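Local coordinates for protein KLLA0E08119p (Kluyveromyces lactis, PDB 3VA7) that probably carboxylates urea at the expense of ATP and bicarbonate, with biotin as carboxyl carrier, the first step of urea breakdown by the allophanate route, at residues 98-103 against 125-130; 119-124 against 129-134; 402-407 against 1093-1098; 670-675 against 849-854; 674-679 against 839-844. All coordinates share one frame; numbering follows the deposited sequence.

Contact 1: 98-103 against 125-130; sequences AAKKTG and SQENIV
Lys-100 reaches from the last turn of helix 92-101 to the backbone of Glu-127, where its NZ finds the carbonyl oxygen. From CB the exposed chain sets off beside its own backbone N and bends at chi2 (-45°), after which CD, CE and NZ run straight out to the loop. CB, CG and CD only span the distance. CE is the first atom to touch, lying 3.6 Å from Glu-127 CG, methylene against methylene, where the two side chains cross at a slant. NZ then ends 3.1 Å from Glu-127 O as a hydrogen-bond donor, and the C=O...N angle of 160° sets the ammonium almost in line with the carbonyl. The carboxylate is less involved: Lys-100 NZ and Glu-127 OE1 are 4.6 Å apart, opposite charges too distant for a salt bridge that may still attract weakly, while OE2 pairs with Arg-123. This joins the C-terminal ends of two helices that pack on the parallel sheet in the N-terminal domain of the biotin carboxylase part, each closed by a Schellman motif whose residue of positive phi is Gly-103 in one and Asn-128 in the other. In the buried part of the contact, Ala-99 CB meets Ile-129 CD1 at 3.8 Å. Ile-129 reaches across to the helix with its longer branch, CG1 carrying CD1 to the alanine methyl. Both Ala-99 and Ile-129 also rest on Ile-107 of strand 106-108.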
# COMPACT_ATOMS: atom_id res chain seq x y z
N ALA A 98 35.31 8.52 10.47
CA ALA A 98 34.47 9.20 9.50
C ALA A 98 34.88 10.66 9.24
O ALA A 98 34.90 11.08 8.06
CB ALA A 98 33.04 9.08 9.86
N ALA A 99 35.24 11.42 10.29
CA ALA A 99 35.63 12.83 10.13
C ALA A 99 37.01 12.96 9.53
O ALA A 99 37.30 13.93 8.78
CB ALA A 99 35.58 13.56 11.43
N LYS A 100 37.86 11.99 9.88
CA LYS A 100 39.20 11.87 9.30
C LYS A 100 39.10 11.71 7.79
O LYS A 100 39.58 12.54 7.04
CB LYS A 100 39.92 10.66 9.91
CG LYS A 100 40.61 10.91 11.21
CD LYS A 100 41.39 12.22 11.14
CE LYS A 100 42.10 12.47 12.44
NZ LYS A 100 42.52 13.89 12.53
N LYS A 101 38.43 10.63 7.40
CA LYS A 101 38.20 10.17 6.04
C LYS A 101 37.64 11.26 5.09
O LYS A 101 37.92 11.26 3.86
CB LYS A 101 37.26 8.97 6.15
CG LYS A 101 36.91 8.16 4.91
CD LYS A 101 35.91 7.03 5.31
CE LYS A 101 35.88 5.84 4.31
NZ LYS A 101 37.15 5.03 4.37
N THR A 102 36.89 12.21 5.64
CA THR A 102 36.23 13.26 4.83
C THR A 102 36.88 14.61 4.99
O THR A 102 36.40 15.61 4.44
CB THR A 102 34.74 13.38 5.20
OG1 THR A 102 34.59 13.50 6.64
CG2 THR A 102 33.97 12.16 4.67
N GLY A 103 37.98 14.63 5.75
CA GLY A 103 38.65 15.88 6.19
C GLY A 103 37.75 16.91 6.86
O GLY A 103 37.80 18.09 6.51
N SER A 125 39.24 16.56 20.74
CA SER A 125 40.36 17.45 21.04
C SER A 125 41.72 16.80 20.78
O SER A 125 42.56 17.39 20.09
CB SER A 125 40.32 17.99 22.47
OG SER A 125 41.23 19.09 22.55
N GLN A 126 41.90 15.58 21.30
CA GLN A 126 43.20 14.87 21.21
C GLN A 126 43.46 14.37 19.74
O GLN A 126 44.48 13.74 19.44
CB GLN A 126 43.34 13.76 22.30
CG GLN A 126 43.25 12.32 21.74
CD GLN A 126 42.96 11.23 22.76
OE1 GLN A 126 42.25 11.46 23.77
NE2 GLN A 126 43.46 10.01 22.49
N GLU A 127 42.54 14.71 18.84
CA GLU A 127 42.61 14.30 17.45
C GLU A 127 42.69 15.49 16.46
O GLU A 127 42.78 15.28 15.24
CB GLU A 127 41.43 13.41 17.14
CG GLU A 127 41.67 12.46 16.04
CD GLU A 127 42.29 11.13 16.48
OE1 GLU A 127 43.25 10.72 15.78
OE2 GLU A 127 41.82 10.49 17.48
N ASN A 128 42.72 16.72 16.97
CA ASN A 128 42.68 17.94 16.13
C ASN A 128 41.35 18.08 15.28
O ASN A 128 41.34 18.65 14.18
CB ASN A 128 43.97 18.08 15.30
CG ASN A 128 44.18 19.51 14.70
OD1 ASN A 128 43.95 20.56 15.35
ND2 ASN A 128 44.66 19.53 13.45
N ILE A 129 40.25 17.56 15.83
CA ILE A 129 38.92 17.85 15.34
C ILE A 129 38.16 18.68 16.39
O ILE A 129 38.02 18.27 17.54
CB ILE A 129 38.16 16.56 15.02
CG1 ILE A 129 38.88 15.75 13.95
CG2 ILE A 129 36.79 16.84 14.50
CD1 ILE A 129 38.41 14.26 13.94
N VAL A 130 37.67 19.86 15.99
CA VAL A 130 36.93 20.73 16.90
C VAL A 130 35.49 20.24 17.16
O VAL A 130 34.66 20.34 16.31
CB VAL A 130 36.85 22.16 16.32
CG1 VAL A 130 36.02 23.04 17.23
CG2 VAL A 130 38.25 22.73 16.12

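Contact 2: 119-124 against 129-134; sequences DFSDRC and IVFVGP
Ile-129 N donates to Cys-124 O at 3.1 Å, with an N-H...O angle of 155°, and ties the residue just before strand 130-131 to the last turn of helix 118-125. A second bond closes the other end: Ser-121 OG donates to Pro-134 O at 3.2 Å. Ser-121 holds OG opposite its backbone N (chi1 178°), a setting that points the hydroxyl out from the helix to that carbonyl. The ring of Phe-131 fills the interval. Ser-121 CB sits over its centre in a CH-pi contact, 3.9 Å from the centroid and 11° off the normal, and OG lies over the same ring nearer CD2. Phe-131 CE1 meets Phe-120 CD1 at 4.0 Å with the rings aslant, and Phe-131 CB packs on Cys-124 CB at 3.8 Å. Cys-124 SG in turn covers one face of Phe-120 toward its rim. A leucine at Phe-131 would probably lose the flat surface under Ser-121 and open a gap beside Phe-120. These elements complete the beta-alpha-beta unit of strand 106-108, helix 118-125 and strand 130-131, with Phe-120, Cys-124 and Ile-129 all reaching Ile-107. In this buried interface the serine hydroxyl is satisfied by a main-chain carbonyl, which probably makes it easier for a polar group to lie against an aromatic face.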
# COMPACT_ATOMS: atom_id res chain seq x y z
N ASP A 119 34.34 11.62 27.04
CA ASP A 119 35.47 10.93 26.40
C ASP A 119 35.51 11.39 24.95
O ASP A 119 36.56 11.84 24.43
CB ASP A 119 35.34 9.40 26.46
CG ASP A 119 35.43 8.82 27.90
OD1 ASP A 119 34.80 7.76 28.12
OD2 ASP A 119 36.10 9.42 28.78
N PHE A 120 34.33 11.33 24.32
CA PHE A 120 34.16 11.83 22.96
C PHE A 120 34.59 13.28 22.79
O PHE A 120 35.39 13.58 21.91
CB PHE A 120 32.74 11.61 22.45
CG PHE A 120 32.54 12.06 21.03
CD1 PHE A 120 31.63 13.06 20.72
CD2 PHE A 120 33.30 11.49 20.00
CE1 PHE A 120 31.46 13.45 19.41
CE2 PHE A 120 33.12 11.89 18.67
CZ PHE A 120 32.21 12.86 18.38
N SER A 121 34.12 14.19 23.64
CA SER A 121 34.60 15.56 23.47
C SER A 121 36.14 15.61 23.49
O SER A 121 36.75 16.28 22.65
CB SER A 121 33.99 16.51 24.47
OG SER A 121 34.55 17.79 24.27
N ASP A 122 36.73 14.86 24.43
CA ASP A 122 38.18 14.75 24.61
C ASP A 122 38.92 14.06 23.43
O ASP A 122 39.97 14.57 23.00
CB ASP A 122 38.53 14.05 25.96
CG ASP A 122 38.26 14.92 27.22
OD1 ASP A 122 38.43 16.17 27.20
OD2 ASP A 122 37.89 14.34 28.26
N ARG A 123 38.38 12.94 22.91
CA ARG A 123 38.86 12.32 21.65
C ARG A 123 38.95 13.31 20.49
O ARG A 123 39.95 13.33 19.76
CB ARG A 123 37.99 11.12 21.20
CG ARG A 123 38.63 9.71 21.33
CD ARG A 123 40.11 9.64 20.80
NE ARG A 123 40.33 9.04 19.47
CZ ARG A 123 39.78 7.91 19.00
NH1 ARG A 123 38.93 7.19 19.74
NH2 ARG A 123 40.08 7.49 17.76
N CYS A 124 37.90 14.13 20.31
CA CYS A 124 37.95 15.19 19.27
C CYS A 124 39.13 16.05 19.52
O CYS A 124 39.95 16.24 18.63
CB CYS A 124 36.69 16.08 19.20
SG CYS A 124 35.27 15.19 18.62
N ILE A 129 40.25 17.56 15.83
CA ILE A 129 38.92 17.85 15.34
C ILE A 129 38.16 18.68 16.39
O ILE A 129 38.02 18.27 17.54
CB ILE A 129 38.16 16.56 15.02
CG1 ILE A 129 38.88 15.75 13.95
CG2 ILE A 129 36.79 16.84 14.50
CD1 ILE A 129 38.41 14.26 13.94
N VAL A 130 37.67 19.86 15.99
CA VAL A 130 36.93 20.73 16.90
C VAL A 130 35.49 20.24 17.16
O VAL A 130 34.66 20.34 16.31
CB VAL A 130 36.85 22.16 16.32
CG1 VAL A 130 36.02 23.04 17.23
CG2 VAL A 130 38.25 22.73 16.12
N PHE A 131 35.24 19.65 18.32
CA PHE A 131 33.90 19.33 18.90
C PHE A 131 33.06 20.58 19.12
O PHE A 131 33.42 21.40 19.95
CB PHE A 131 34.13 18.73 20.28
CG PHE A 131 32.87 18.41 21.03
CD1 PHE A 131 32.11 17.29 20.70
CD2 PHE A 131 32.48 19.19 22.13
CE1 PHE A 131 30.94 16.95 21.43
CE2 PHE A 131 31.33 18.85 22.88
CZ PHE A 131 30.55 17.73 22.53
N VAL A 132 31.95 20.73 18.39
CA VAL A 132 31.11 21.92 18.55
C VAL A 132 30.25 21.66 19.76
O VAL A 132 29.20 21.09 19.66
CB VAL A 132 30.23 22.17 17.32
CG1 VAL A 132 29.46 23.44 17.46
CG2 VAL A 132 31.10 22.22 16.11
N GLY A 133 30.76 22.01 20.93
CA GLY A 133 30.11 21.71 22.19
C GLY A 133 31.07 22.10 23.29
O GLY A 133 32.20 22.55 22.98
N PRO A 134 30.66 21.91 24.56
CA PRO A 134 31.55 22.24 25.68
C PRO A 134 32.65 21.19 25.91
O PRO A 134 32.59 20.06 25.36
CB PRO A 134 30.60 22.34 26.85
CG PRO A 134 29.51 21.38 26.50
CD PRO A 134 29.36 21.41 25.02

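Contact 3: 402-407 against 1093-1098; sequences GTNVSA and NDNGKF
The C-terminal end of helix 1083-1094 meets the short strand 404-405 through one pair of asparagines, Asn-1095 and the exposed Asn-404, nearly 700 residues apart in sequence. Asn-1095 ND2 donates to Asn-404 OD1 at 2.7 Å. From the acceptor's side the bond is straight, with a C=O...N angle of 168°; at the donor it is bent, the N-H...O angle being 132°. The acceptor lies near the amide plane of Asn-1095, as suits an N-H of that amide. The two amides themselves are turned strongly, their planes 64° apart and the side chains crossing at about a right angle. Asn-1095 sets its CG beside its own backbone N, which brings ND2 round to the strand although the CB does not point there. Its place follows from the Schellman motif that ends the helix: Gly-1096, of positive phi, gives its N to Asn-1093 O, and Lys-1097 N bonds back to Asp-1092 O, leaving Asn-1095 just past the helix, immediately before the glycine. Across the contact, strand 404-405 pairs with strand 378-383 in the biotin carboxylase part, and Val-405 bonds to Gly-382. An alanine in place of Asn-1095 would probably leave Asn-404 OD1 without this donor and remove the one hydrogen bond between these two segments. Asn-1095 also touches Tyr-67 of the biotin carboxylase part, as does Lys-1097, whose NZ bonds to Thr-72 OG1. Asp-1094 is held separately by a salt bridge to Arg-1022.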
# COMPACT_ATOMS: atom_id res chain seq x y z
N GLY A 402 6.96 8.18 1.54
CA GLY A 402 7.98 7.25 1.14
C GLY A 402 8.87 6.74 2.24
O GLY A 402 9.19 5.57 2.26
N THR A 403 9.22 7.60 3.17
CA THR A 403 10.06 7.26 4.27
C THR A 403 9.62 6.05 5.07
O THR A 403 8.47 5.95 5.46
CB THR A 403 10.20 8.45 5.22
OG1 THR A 403 10.63 9.59 4.46
CG2 THR A 403 11.19 8.11 6.37
N ASN A 404 10.57 5.16 5.34
CA ASN A 404 10.39 4.02 6.26
C ASN A 404 10.80 4.36 7.66
O ASN A 404 11.94 4.63 7.92
CB ASN A 404 11.23 2.82 5.80
CG ASN A 404 10.75 2.26 4.48
OD1 ASN A 404 11.40 2.44 3.44
ND2 ASN A 404 9.61 1.58 4.50
N VAL A 405 9.85 4.36 8.55
CA VAL A 405 10.11 4.75 9.91
C VAL A 405 10.32 3.50 10.73
O VAL A 405 9.41 2.68 10.83
CB VAL A 405 8.92 5.53 10.50
CG1 VAL A 405 9.18 5.89 12.00
CG2 VAL A 405 8.66 6.78 9.66
N SER A 406 11.51 3.35 11.33
CA SER A 406 11.81 2.15 12.12
C SER A 406 11.64 2.35 13.64
O SER A 406 11.47 3.47 14.15
CB SER A 406 13.20 1.61 11.81
OG SER A 406 14.07 1.96 12.86
N ALA A 407 11.69 1.23 14.36
CA ALA A 407 11.46 1.24 15.82
C ALA A 407 12.80 1.34 16.57
O ALA A 407 12.85 1.49 17.80
CB ALA A 407 10.67 -0.02 16.26
N ASN A 1093 15.33 0.96 -5.33
CA ASN A 1093 14.26 1.50 -6.12
C ASN A 1093 12.99 1.71 -5.27
O ASN A 1093 12.22 2.65 -5.54
CB ASN A 1093 13.99 0.61 -7.32
CG ASN A 1093 12.78 1.08 -8.15
OD1 ASN A 1093 12.85 2.16 -8.79
ND2 ASN A 1093 11.68 0.29 -8.13
N ASP A 1094 12.78 0.88 -4.25
CA ASP A 1094 11.66 1.03 -3.34
C ASP A 1094 11.79 2.25 -2.50
O ASP A 1094 10.80 2.63 -1.85
CB ASP A 1094 11.49 -0.15 -2.35
CG ASP A 1094 10.83 -1.38 -3.00
OD1 ASP A 1094 10.24 -1.28 -4.11
OD2 ASP A 1094 10.91 -2.47 -2.40
N ASN A 1095 13.02 2.81 -2.43
CA ASN A 1095 13.29 4.00 -1.61
C ASN A 1095 13.66 5.17 -2.48
O ASN A 1095 14.20 6.18 -1.99
CB ASN A 1095 14.35 3.74 -0.54
CG ASN A 1095 13.91 2.65 0.46
OD1 ASN A 1095 14.15 1.44 0.22
ND2 ASN A 1095 13.21 3.06 1.54
N GLY A 1096 13.41 5.02 -3.79
CA GLY A 1096 13.66 6.06 -4.75
C GLY A 1096 15.11 6.44 -5.01
O GLY A 1096 15.37 7.49 -5.61
N LYS A 1097 16.04 5.57 -4.63
CA LYS A 1097 17.46 5.75 -4.88
C LYS A 1097 18.01 4.96 -6.07
O LYS A 1097 19.21 4.76 -6.18
CB LYS A 1097 18.22 5.33 -3.64
CG LYS A 1097 17.91 6.21 -2.45
CD LYS A 1097 18.03 7.69 -2.84
CE LYS A 1097 17.28 8.60 -1.86
NZ LYS A 1097 18.11 8.82 -0.64
N PHE A 1098 17.14 4.47 -6.95
CA PHE A 1098 17.59 3.79 -8.16
C PHE A 1098 17.12 4.54 -9.41
O PHE A 1098 15.95 4.80 -9.60
CB PHE A 1098 17.14 2.32 -8.15
CG PHE A 1098 17.43 1.60 -9.45
CD1 PHE A 1098 18.72 1.15 -9.75
CD2 PHE A 1098 16.43 1.40 -10.38
CE1 PHE A 1098 18.99 0.52 -10.93
CE2 PHE A 1098 16.71 0.75 -11.58
CZ PHE A 1098 17.98 0.32 -11.86

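Contact 4: 670-675 against 849-854; sequences GPHGSI and LVEYGE
Pro-671 and Leu-849 supply the apolar part of this contact. Pro-671 CB lies 3.8 Å from Leu-849 CD2, and CG of the same ring is 4.1 Å from that methyl, the two side chains crossing at about a right angle. Leu-849 CD2 also approaches His-672 NE2 at 4.1 Å, oblique to the ring. Within the loop the proline covers the histidine: Pro-671 CB stands 3.7 Å above the imidazole plane, over its centre. The peptide bond before Pro-671 is cis, which turns the chain sharply here, and Gly-673 follows as the centre of an inverse gamma turn. The loop leaves strand 662-669 of carboxyltransferase subdomains A and B, whereas strand 847-852 belongs to the antiparallel sheet of subdomains C and D, so the contact spans the two halves of the carboxyltransferase part. The polar part lies at the imidazole edge. Glu-851 OE2 comes to 3.0 Å from His-672 CE1, in the plane of the ring, with the carboxylate turned 21° from the imidazole and the two chains arriving from opposite directions. OE2 meets a ring carbon and is 3.8 Å from NE2, and no hydrogen bond forms across the segments. Glu-851 runs extended beyond CG (chi2 179°), which carries its oxygens to the imidazole edge. Its other oxygen, OE1, is engaged in a salt bridge with Arg-841 NH1, and Arg-841 NE bonds to Pro-671 O, so one arginine reaches both sides of the contact. His-672 further meets Tyr-729 edge to face. The His-672 side chain is about 11 Å from the bound biotin group.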
# COMPACT_ATOMS: atom_id res chain seq x y z
N GLY A 670 -21.59 -13.91 -23.69
CA GLY A 670 -20.43 -13.15 -24.25
C GLY A 670 -19.27 -12.77 -23.31
O GLY A 670 -19.50 -12.56 -22.14
N PRO A 671 -18.06 -12.54 -23.83
CA PRO A 671 -17.79 -12.32 -25.24
C PRO A 671 -17.63 -13.55 -26.06
O PRO A 671 -17.98 -13.54 -27.24
CB PRO A 671 -16.47 -11.56 -25.25
CG PRO A 671 -16.00 -11.53 -23.91
CD PRO A 671 -17.08 -11.86 -22.98
N HIS A 672 -17.10 -14.61 -25.47
CA HIS A 672 -16.64 -15.70 -26.33
C HIS A 672 -17.53 -16.97 -26.37
O HIS A 672 -17.15 -17.96 -26.96
CB HIS A 672 -15.16 -15.98 -26.08
CG HIS A 672 -14.31 -14.75 -26.16
ND1 HIS A 672 -14.11 -14.07 -27.34
CD2 HIS A 672 -13.63 -14.07 -25.21
CE1 HIS A 672 -13.35 -13.01 -27.11
NE2 HIS A 672 -13.05 -12.98 -25.83
N GLY A 673 -18.73 -16.90 -25.80
CA GLY A 673 -19.70 -18.04 -25.87
C GLY A 673 -20.24 -18.21 -27.29
O GLY A 673 -21.45 -18.15 -27.50
N SER A 674 -19.35 -18.42 -28.26
CA SER A 674 -19.74 -18.53 -29.67
C SER A 674 -18.91 -19.61 -30.29
O SER A 674 -17.88 -19.96 -29.72
CB SER A 674 -19.46 -17.23 -30.39
OG SER A 674 -18.09 -16.95 -30.33
N ILE A 675 -19.34 -20.15 -31.43
CA ILE A 675 -18.78 -21.44 -31.91
C ILE A 675 -17.46 -21.29 -32.70
O ILE A 675 -16.92 -22.29 -33.18
CB ILE A 675 -19.83 -22.31 -32.69
CG1 ILE A 675 -20.29 -21.62 -34.00
CG2 ILE A 675 -21.05 -22.58 -31.85
CD1 ILE A 675 -21.09 -22.56 -34.96
N LEU A 849 -17.05 -5.28 -26.23
CA LEU A 849 -15.70 -5.54 -26.63
C LEU A 849 -15.55 -5.38 -28.15
O LEU A 849 -16.25 -6.06 -28.91
CB LEU A 849 -15.35 -6.96 -26.18
CG LEU A 849 -13.92 -7.47 -26.46
CD1 LEU A 849 -12.89 -6.74 -25.62
CD2 LEU A 849 -13.81 -9.00 -26.26
N VAL A 850 -14.63 -4.53 -28.61
CA VAL A 850 -14.36 -4.35 -30.07
C VAL A 850 -13.10 -5.12 -30.43
O VAL A 850 -12.01 -4.85 -29.90
CB VAL A 850 -14.11 -2.82 -30.43
CG1 VAL A 850 -13.87 -2.62 -31.87
CG2 VAL A 850 -15.25 -1.97 -30.02
N GLU A 851 -13.21 -6.08 -31.33
CA GLU A 851 -12.04 -6.88 -31.72
C GLU A 851 -11.58 -6.70 -33.17
O GLU A 851 -12.32 -6.95 -34.11
CB GLU A 851 -12.34 -8.37 -31.50
CG GLU A 851 -12.49 -8.74 -30.06
CD GLU A 851 -12.82 -10.19 -29.95
OE1 GLU A 851 -13.29 -10.77 -30.96
OE2 GLU A 851 -12.60 -10.77 -28.88
N TYR A 852 -10.35 -6.28 -33.36
CA TYR A 852 -9.82 -6.16 -34.71
C TYR A 852 -9.16 -7.41 -35.32
O TYR A 852 -8.45 -8.17 -34.65
CB TYR A 852 -8.85 -4.98 -34.80
CG TYR A 852 -9.52 -3.63 -34.64
CD1 TYR A 852 -10.61 -3.23 -35.46
CD2 TYR A 852 -9.08 -2.76 -33.69
CE1 TYR A 852 -11.18 -1.98 -35.33
CE2 TYR A 852 -9.66 -1.52 -33.56
CZ TYR A 852 -10.70 -1.13 -34.36
OH TYR A 852 -11.24 0.12 -34.14
N GLY A 853 -9.38 -7.57 -36.62
CA GLY A 853 -8.63 -8.47 -37.45
C GLY A 853 -9.12 -9.88 -37.32
O GLY A 853 -10.13 -10.12 -36.67
N GLU A 854 -8.40 -10.79 -37.96
CA GLU A 854 -8.45 -12.20 -37.63
C GLU A 854 -7.62 -12.40 -36.33
O GLU A 854 -7.03 -11.44 -35.80
CB GLU A 854 -7.92 -13.05 -38.81
CG GLU A 854 -8.62 -12.78 -40.18
CD GLU A 854 -10.03 -13.38 -40.27
OE1 GLU A 854 -10.35 -14.29 -39.47
OE2 GLU A 854 -10.83 -12.95 -41.15

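Contact 5: 674-679 against 839-844; sequences SIDLFK and TYRQAG
Arg-841 NH2 and Asp-676 OD1 form a salt bridge at 2.9 Å, the N-H...O angle being 157°. Strand 838-842 of the antiparallel sheet in carboxyltransferase subdomains C and D thus grips the loop that follows strand 662-669 in subdomains A and B. The carboxylate and guanidinium planes differ by only 8°; OD1 accepts the bond with its syn lone pair and lies close to the guanidinium plane. Asp-676 carries CG between its backbone N and carbonyl carbon, folding the acid over toward the strand. Ser-674 OG is also modelled near Arg-841 NH2, but its position is doubtful. The rest of the guanidinium is held from elsewhere, its NE and NH1 being taken by Pro-671 O and Glu-851, so the three nitrogens serve different partners and the rotation of the flat group is probably well fixed. A bend at chi3 (93°) turns the guanidinium across the end of the chain to meet them. Two anionic side chains round this buried group would be expected to favour its charged form. In the loop, Ser-674 O accepts from both Leu-677 N and Phe-678 N, bonds that turn the chain back on itself. Outside the polar cluster, packing is slight; Leu-677 also rests on His-672, and its methyl CD1 approaches Arg-841 NH2 obliquely at 4.2 Å.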
# COMPACT_ATOMS: atom_id res chain seq x y z
N SER A 674 -19.35 -18.42 -28.26
CA SER A 674 -19.74 -18.53 -29.67
C SER A 674 -18.91 -19.61 -30.29
O SER A 674 -17.88 -19.96 -29.72
CB SER A 674 -19.46 -17.23 -30.39
OG SER A 674 -18.09 -16.95 -30.33
N ILE A 675 -19.34 -20.15 -31.43
CA ILE A 675 -18.78 -21.44 -31.91
C ILE A 675 -17.46 -21.29 -32.70
O ILE A 675 -16.92 -22.29 -33.18
CB ILE A 675 -19.83 -22.31 -32.69
CG1 ILE A 675 -20.29 -21.62 -34.00
CG2 ILE A 675 -21.05 -22.58 -31.85
CD1 ILE A 675 -21.09 -22.56 -34.96
N ASP A 676 -16.97 -20.07 -32.85
CA ASP A 676 -15.62 -19.81 -33.37
C ASP A 676 -14.58 -20.27 -32.33
O ASP A 676 -13.43 -20.54 -32.69
CB ASP A 676 -15.40 -18.31 -33.70
CG ASP A 676 -15.95 -17.39 -32.62
OD1 ASP A 676 -15.39 -16.31 -32.32
OD2 ASP A 676 -16.96 -17.75 -32.03
N LEU A 677 -15.01 -20.39 -31.06
CA LEU A 677 -14.15 -20.76 -29.93
C LEU A 677 -14.53 -22.05 -29.15
O LEU A 677 -13.67 -22.88 -28.90
CB LEU A 677 -14.02 -19.57 -28.96
CG LEU A 677 -13.55 -18.32 -29.69
CD1 LEU A 677 -13.91 -17.01 -28.98
CD2 LEU A 677 -12.06 -18.45 -29.92
N PHE A 678 -15.79 -22.15 -28.71
CA PHE A 678 -16.32 -23.36 -28.04
C PHE A 678 -17.28 -24.22 -28.91
O PHE A 678 -18.07 -23.68 -29.68
CB PHE A 678 -17.14 -22.97 -26.82
CG PHE A 678 -16.37 -22.25 -25.77
CD1 PHE A 678 -16.29 -20.85 -25.78
CD2 PHE A 678 -15.77 -22.95 -24.71
CE1 PHE A 678 -15.62 -20.17 -24.80
CE2 PHE A 678 -15.09 -22.27 -23.71
CZ PHE A 678 -15.02 -20.87 -23.75
N LYS A 679 -17.26 -25.53 -28.77
CA LYS A 679 -18.32 -26.30 -29.41
C LYS A 679 -19.69 -25.95 -28.86
O LYS A 679 -19.84 -25.74 -27.64
CB LYS A 679 -18.06 -27.81 -29.32
CG LYS A 679 -17.13 -28.27 -30.41
CD LYS A 679 -16.66 -29.70 -30.20
CE LYS A 679 -15.44 -29.99 -31.11
NZ LYS A 679 -15.40 -29.01 -32.30
N THR A 839 -15.14 -7.01 -35.08
CA THR A 839 -16.11 -7.86 -34.40
C THR A 839 -16.46 -7.23 -33.07
O THR A 839 -15.59 -6.96 -32.27
CB THR A 839 -15.55 -9.24 -34.22
OG1 THR A 839 -15.00 -9.64 -35.48
CG2 THR A 839 -16.64 -10.24 -33.79
N TYR A 840 -17.76 -7.00 -32.89
CA TYR A 840 -18.31 -6.37 -31.73
C TYR A 840 -18.96 -7.46 -30.88
O TYR A 840 -19.89 -8.16 -31.36
CB TYR A 840 -19.32 -5.31 -32.17
CG TYR A 840 -18.71 -4.14 -32.94
CD1 TYR A 840 -18.64 -4.14 -34.36
CD2 TYR A 840 -18.19 -3.04 -32.27
CE1 TYR A 840 -18.07 -3.05 -35.05
CE2 TYR A 840 -17.65 -1.95 -32.95
CZ TYR A 840 -17.58 -1.96 -34.34
OH TYR A 840 -17.00 -0.84 -34.96
N ARG A 841 -18.46 -7.65 -29.65
CA ARG A 841 -19.01 -8.66 -28.76
C ARG A 841 -19.58 -8.05 -27.48
O ARG A 841 -19.03 -7.10 -26.89
CB ARG A 841 -18.02 -9.78 -28.41
CG ARG A 841 -17.13 -10.18 -29.53
CD ARG A 841 -16.06 -11.19 -29.16
NE ARG A 841 -16.60 -12.49 -29.45
CZ ARG A 841 -16.18 -13.23 -30.44
NH1 ARG A 841 -15.21 -12.78 -31.22
NH2 ARG A 841 -16.75 -14.41 -30.65
N GLN A 842 -20.73 -8.58 -27.11
CA GLN A 842 -21.36 -8.17 -25.92
C GLN A 842 -20.52 -8.71 -24.78
O GLN A 842 -20.23 -9.90 -24.74
CB GLN A 842 -22.73 -8.83 -25.90
CG GLN A 842 -23.45 -8.71 -24.57
CD GLN A 842 -24.85 -9.30 -24.65
OE1 GLN A 842 -25.85 -8.59 -24.53
NE2 GLN A 842 -24.91 -10.60 -24.90
N ALA A 843 -20.16 -7.87 -23.82
CA ALA A 843 -19.26 -8.30 -22.74
C ALA A 843 -19.70 -7.76 -21.41
O ALA A 843 -19.01 -6.92 -20.80
CB ALA A 843 -17.80 -7.88 -23.05
N GLY A 844 -20.84 -8.22 -20.96
CA GLY A 844 -21.41 -7.72 -19.73
C GLY A 844 -22.42 -6.62 -19.96
O GLY A 844 -22.42 -5.92 -20.94

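How the contacts relate
Contacts 1 and 2 share Ile-129 and Val-130 and hold the same corner of the biotin carboxylase part, their centres about 10 Å apart; contact 2 is buried and mostly aromatic, whereas contact 1 passes from an apolar base to an exposed lysine. Contacts 4 and 5 lie at the far side of the chain, buried, in the carboxyltransferase part, with centres about 4 Å apart. They use neighbouring strands of one sheet against one loop, and Glu-851 N probably bonds Thr-839 O between them; here charge and imidazole join a small apolar patch. Contact 3, nearest the middle, is a single surface hydrogen bond between two side-chain amides.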